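PDB 3ZED: Rna-directed RNA polymerase from Infectious pancreatic necrosis virus, which copies the viral RNA genome as an RNA-dependent RNA polymerase and probably also attaches covalently to that RNA as its protein primer. Local coordinates for residues D86-G98 and Y251-V265. Residues are numbered along the deposited sequence; the frame is centred on the assembly and turned at random.
Sequences DGKLKDTVSVPEG and YIGKTKGDTTAEALV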
loop_
_atom_site.group_PDB
_atom_site.type_symbol
_atom_site.label_atom_id
_atom_site.label_comp_id
_atom_site.label_asym_id
_atom_site.label_seq_id
_atom_site.Cartn_x
_atom_site.Cartn_y
_atom_site.Cartn_z
ATOM N N ASP B 86 13.382 32.048 -5.701
ATOM C CA ASP B 86 12.001 32.147 -6.176
ATOM C C ASP B 86 11.002 31.696 -5.088
ATOM O O ASP B 86 9.789 31.769 -5.298
ATOM C CB ASP B 86 11.810 31.347 -7.478
ATOM C CG ASP B 86 12.441 31.961 -8.725
ATOM O OD1 ASP B 86 13.387 32.771 -8.583
ATOM O OD2 ASP B 86 12.031 31.587 -9.843
ATOM N N GLY B 87 11.527 31.274 -3.937
ATOM C CA GLY B 87 10.742 30.867 -2.775
ATOM C C GLY B 87 10.160 29.470 -2.795
ATOM O O GLY B 87 9.210 29.193 -2.055
ATOM N N LYS B 88 10.740 28.564 -3.602
ATOM C CA LYS B 88 10.268 27.178 -3.709
ATOM C C LYS B 88 10.970 26.253 -2.677
ATOM O O LYS B 88 10.500 25.136 -2.438
ATOM C CB LYS B 88 10.453 26.641 -5.147
ATOM C CG LYS B 88 9.727 27.438 -6.248
ATOM C CD LYS B 88 8.253 27.053 -6.397
ATOM C CE LYS B 88 7.340 28.159 -5.926
ATOM N NZ LYS B 88 6.073 27.628 -5.359
ATOM N N LEU B 89 12.073 26.736 -2.063
ATOM C CA LEU B 89 12.863 26.050 -1.029
ATOM C C LEU B 89 13.322 27.043 0.027
ATOM O O LEU B 89 13.555 28.206 -0.310
ATOM C CB LEU B 89 14.119 25.376 -1.637
ATOM C CG LEU B 89 13.968 24.132 -2.507
ATOM C CD1 LEU B 89 15.222 23.915 -3.333
ATOM C CD2 LEU B 89 13.680 22.890 -1.676
ATOM N N LYS B 90 13.527 26.586 1.282
ATOM C CA LYS B 90 14.057 27.442 2.349
ATOM C C LYS B 90 15.496 27.860 2.009
ATOM O O LYS B 90 16.181 27.124 1.299
ATOM C CB LYS B 90 14.014 26.714 3.703
ATOM C CG LYS B 90 12.614 26.477 4.244
ATOM C CD LYS B 90 12.665 25.777 5.592
ATOM C CE LYS B 90 11.295 25.407 6.126
ATOM N NZ LYS B 90 10.672 24.271 5.396
ATOM N N ASP B 91 15.949 29.031 2.499
ATOM C CA ASP B 91 17.310 29.536 2.250
ATOM C C ASP B 91 18.365 28.763 3.069
ATOM O O ASP B 91 19.551 28.794 2.731
ATOM C CB ASP B 91 17.394 31.046 2.543
ATOM C CG ASP B 91 17.122 31.413 3.987
ATOM O OD1 ASP B 91 15.997 31.140 4.468
ATOM O OD2 ASP B 91 18.036 31.967 4.641
ATOM N N THR B 92 17.922 28.061 4.134
ATOM C CA THR B 92 18.780 27.245 4.993
ATOM C C THR B 92 18.286 25.806 5.039
ATOM O O THR B 92 17.083 25.554 4.922
ATOM C CB THR B 92 18.878 27.816 6.407
ATOM O OG1 THR B 92 17.568 27.953 6.962
ATOM C CG2 THR B 92 19.639 29.133 6.465
ATOM N N VAL B 93 19.226 24.868 5.232
ATOM C CA VAL B 93 18.962 23.431 5.314
ATOM C C VAL B 93 19.652 22.869 6.584
ATOM O O VAL B 93 20.823 23.160 6.823
ATOM C CB VAL B 93 19.373 22.704 3.988
ATOM C CG1 VAL B 93 20.882 22.709 3.735
ATOM C CG2 VAL B 93 18.814 21.295 3.917
ATOM N N SER B 94 18.908 22.126 7.421
ATOM C CA SER B 94 19.455 21.538 8.648
ATOM C C SER B 94 19.887 20.098 8.363
ATOM O O SER B 94 19.062 19.274 7.991
ATOM C CB SER B 94 18.445 21.616 9.788
ATOM O OG SER B 94 17.224 20.992 9.426
ATOM N N VAL B 95 21.193 19.814 8.467
ATOM C CA VAL B 95 21.738 18.493 8.128
ATOM C C VAL B 95 22.510 17.852 9.308
ATOM O O VAL B 95 23.175 18.567 10.057
ATOM C CB VAL B 95 22.612 18.542 6.846
ATOM C CG1 VAL B 95 21.775 18.891 5.617
ATOM C CG2 VAL B 95 23.775 19.512 6.992
ATOM N N PRO B 96 22.423 16.505 9.485
ATOM C CA PRO B 96 23.151 15.862 10.598
ATOM C C PRO B 96 24.648 15.767 10.295
ATOM O O PRO B 96 25.115 14.761 9.763
ATOM C CB PRO B 96 22.484 14.478 10.717
ATOM C CG PRO B 96 21.405 14.424 9.659
ATOM C CD PRO B 96 21.679 15.508 8.687
ATOM N N GLU B 97 25.392 16.837 10.621
ATOM C CA GLU B 97 26.828 16.969 10.356
ATOM C C GLU B 97 27.665 17.302 11.598
ATOM O O GLU B 97 28.896 17.291 11.511
ATOM C CB GLU B 97 27.051 18.081 9.319
ATOM C CG GLU B 97 27.241 17.596 7.894
ATOM C CD GLU B 97 27.473 18.694 6.869
ATOM O OE1 GLU B 97 28.206 19.665 7.172
ATOM O OE2 GLU B 97 26.940 18.566 5.742
ATOM N N GLY B 98 27.003 17.618 12.715
ATOM C CA GLY B 98 27.636 18.019 13.973
ATOM C C GLY B 98 28.641 17.054 14.567
ATOM O O GLY B 98 28.603 15.852 14.281
ATOM N N TYR B 251 14.171 13.841 11.219
ATOM C CA TYR B 251 13.401 15.058 11.490
ATOM C C TYR B 251 12.073 14.778 12.196
ATOM O O TYR B 251 11.009 14.982 11.608
ATOM C CB TYR B 251 13.176 15.878 10.197
ATOM C CG TYR B 251 14.465 16.155 9.452
ATOM C CD1 TYR B 251 15.403 17.055 9.952
ATOM C CD2 TYR B 251 14.769 15.482 8.274
ATOM C CE1 TYR B 251 16.615 17.272 9.301
ATOM C CE2 TYR B 251 15.979 15.689 7.616
ATOM C CZ TYR B 251 16.904 16.577 8.141
ATOM O OH TYR B 251 18.088 16.795 7.488
ATOM N N ILE B 252 12.135 14.398 13.485
ATOM C CA ILE B 252 10.927 14.145 14.279
ATOM C C ILE B 252 10.190 15.481 14.530
ATOM O O ILE B 252 10.813 16.496 14.869
ATOM C CB ILE B 252 11.243 13.381 15.600
ATOM C CG1 ILE B 252 11.662 11.913 15.299
ATOM C CG2 ILE B 252 10.054 13.417 16.586
ATOM C CD1 ILE B 252 12.543 11.281 16.359
ATOM N N GLY B 253 8.877 15.448 14.320
ATOM C CA GLY B 253 7.994 16.591 14.505
ATOM C C GLY B 253 7.847 17.453 13.272
ATOM O O GLY B 253 7.197 18.501 13.324
ATOM N N LYS B 254 8.441 17.021 12.154
ATOM C CA LYS B 254 8.385 17.762 10.898
ATOM C C LYS B 254 7.642 16.970 9.831
ATOM O O LYS B 254 7.628 15.741 9.865
ATOM C CB LYS B 254 9.807 18.113 10.407
ATOM C CG LYS B 254 10.701 18.803 11.434
ATOM C CD LYS B 254 10.566 20.317 11.419
ATOM C CE LYS B 254 11.318 20.987 12.545
ATOM N NZ LYS B 254 12.786 20.821 12.417
ATOM N N THR B 255 7.018 17.685 8.890
ATOM C CA THR B 255 6.317 17.094 7.751
ATOM C C THR B 255 7.293 16.989 6.575
ATOM O O THR B 255 8.410 17.493 6.672
ATOM C CB THR B 255 5.093 17.935 7.367
ATOM O OG1 THR B 255 5.525 19.227 6.922
ATOM C CG2 THR B 255 4.061 18.040 8.486
ATOM N N LYS B 256 6.860 16.385 5.460
ATOM C CA LYS B 256 7.653 16.265 4.234
ATOM C C LYS B 256 7.792 17.641 3.562
ATOM O O LYS B 256 8.861 17.954 3.038
ATOM C CB LYS B 256 7.046 15.222 3.285
ATOM C CG LYS B 256 7.392 13.789 3.694
ATOM C CD LYS B 256 6.942 12.771 2.652
ATOM C CE LYS B 256 7.441 11.375 2.921
ATOM N NZ LYS B 256 6.848 10.767 4.139
ATOM N N GLY B 257 6.742 18.468 3.647
ATOM C CA GLY B 257 6.750 19.842 3.145
ATOM C C GLY B 257 7.774 20.709 3.862
ATOM O O GLY B 257 8.432 21.547 3.241
ATOM N N ASP B 258 7.945 20.471 5.179
ATOM C CA ASP B 258 8.900 21.167 6.045
ATOM C C ASP B 258 10.355 20.817 5.730
ATOM O O ASP B 258 11.255 21.619 6.033
ATOM C CB ASP B 258 8.645 20.789 7.530
ATOM C CG ASP B 258 7.343 21.255 8.175
ATOM O OD1 ASP B 258 6.743 22.233 7.673
ATOM O OD2 ASP B 258 6.939 20.651 9.200
ATOM N N THR B 259 10.597 19.596 5.191
ATOM C CA THR B 259 11.947 19.044 4.992
ATOM C C THR B 259 12.329 18.679 3.530
ATOM O O THR B 259 13.236 17.856 3.336
ATOM C CB THR B 259 12.076 17.791 5.864
ATOM O OG1 THR B 259 11.025 16.889 5.505
ATOM C CG2 THR B 259 12.008 18.105 7.358
ATOM N N THR B 260 11.678 19.311 2.512
ATOM C CA THR B 260 11.955 19.047 1.087
ATOM C C THR B 260 13.460 19.143 0.762
ATOM O O THR B 260 14.006 18.188 0.206
ATOM C CB THR B 260 11.142 19.985 0.197
ATOM O OG1 THR B 260 9.765 19.831 0.541
ATOM C CG2 THR B 260 11.348 19.705 -1.290
ATOM N N ALA B 261 14.116 20.278 1.106
ATOM C CA ALA B 261 15.539 20.506 0.836
ATOM C C ALA B 261 16.411 19.456 1.544
ATOM O O ALA B 261 17.281 18.854 0.908
ATOM C CB ALA B 261 15.944 21.909 1.257
ATOM N N GLU B 262 16.125 19.214 2.843
ATOM C CA GLU B 262 16.789 18.254 3.716
ATOM C C GLU B 262 16.777 16.859 3.087
ATOM O O GLU B 262 17.834 16.234 2.963
ATOM C CB GLU B 262 16.096 18.242 5.088
ATOM C CG GLU B 262 16.514 19.371 6.028
ATOM C CD GLU B 262 15.815 20.719 5.957
ATOM O OE1 GLU B 262 14.723 20.811 5.354
ATOM O OE2 GLU B 262 16.356 21.688 6.537
ATOM N N ALA B 263 15.595 16.418 2.612
ATOM C CA ALA B 263 15.382 15.118 1.963
ATOM C C ALA B 263 16.252 14.968 0.720
ATOM O O ALA B 263 16.933 13.963 0.593
ATOM C CB ALA B 263 13.926 14.956 1.596
ATOM N N LEU B 264 16.267 15.981 -0.164
ATOM C CA LEU B 264 17.074 16.004 -1.384
ATOM C C LEU B 264 18.549 15.906 -1.042
ATOM O O LEU B 264 19.227 15.060 -1.609
ATOM C CB LEU B 264 16.804 17.273 -2.225
ATOM C CG LEU B 264 15.407 17.419 -2.826
ATOM C CD1 LEU B 264 15.211 18.807 -3.409
ATOM C CD2 LEU B 264 15.130 16.348 -3.870
ATOM N N VAL B 265 19.029 16.712 -0.069
ATOM C CA VAL B 265 20.420 16.706 0.376
ATOM C C VAL B 265 20.788 15.294 0.878
ATOM O O VAL B 265 21.792 14.740 0.427
ATOM C CB VAL B 265 20.715 17.818 1.441
ATOM C CG1 VAL B 265 22.086 17.632 2.093
ATOM C CG2 VAL B 265 20.607 19.213 0.837
#
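S94 is held by E262 and Y251 at the middle of strand 92-95. The carboxylate oxygen OE2 of E262 takes the backbone N of S94 on its anti lone pair at 2.7 Å, an almost straight bond (170°). S94 OG, lodged between its own backbone N and carbonyl carbon, comes from above the carboxylate plane and reaches the same OE2 at 3.1 Å. A bend at chi2 (86°) folds the E262 chain back along the strand, where it runs counter to V93 alongside it. On the carbonyl side of S94, the hydroxyl of Y251 donates to S94 O, 2.7 Å away and in the carbonyl plane, so that both backbone polar groups of this edge-strand residue are bonded by side chains.

Next to this polar grip the packing is close and apolar. V93 CG2 rests on the helix 260-265 backbone at E262 N (3.6 Å) and beside the methyl of A261. L89 CD2 meets that methyl at 3.8 Å, while V95 and V265 meet nearly perpendicular, CG1 to CG1. Helix 73-76 covers the same apolar patch, with T73 and A76 against V93, A261 and V265.

Toward solvent the contact thins to K90, an exposed chain whose NZ reaches D258 O (2.8 Å) from above the carbonyl plane. The carboxylate of D258 instead takes the backbone N of T255 and lies about 5.0 Å from K90 NZ at OD1, which may add a modest electrostatic pull.

The axes of strand 92-95 and helix 260-265 cross at -55°. The start of helix 260-278 thus packs against the edge strand 92-98 of a three-stranded antiparallel sheet, beside strand 65-72, with the strand's outward N-H and C=O at S94 taken by side chains, one of them Y251 of the predicted GTP-binding segment.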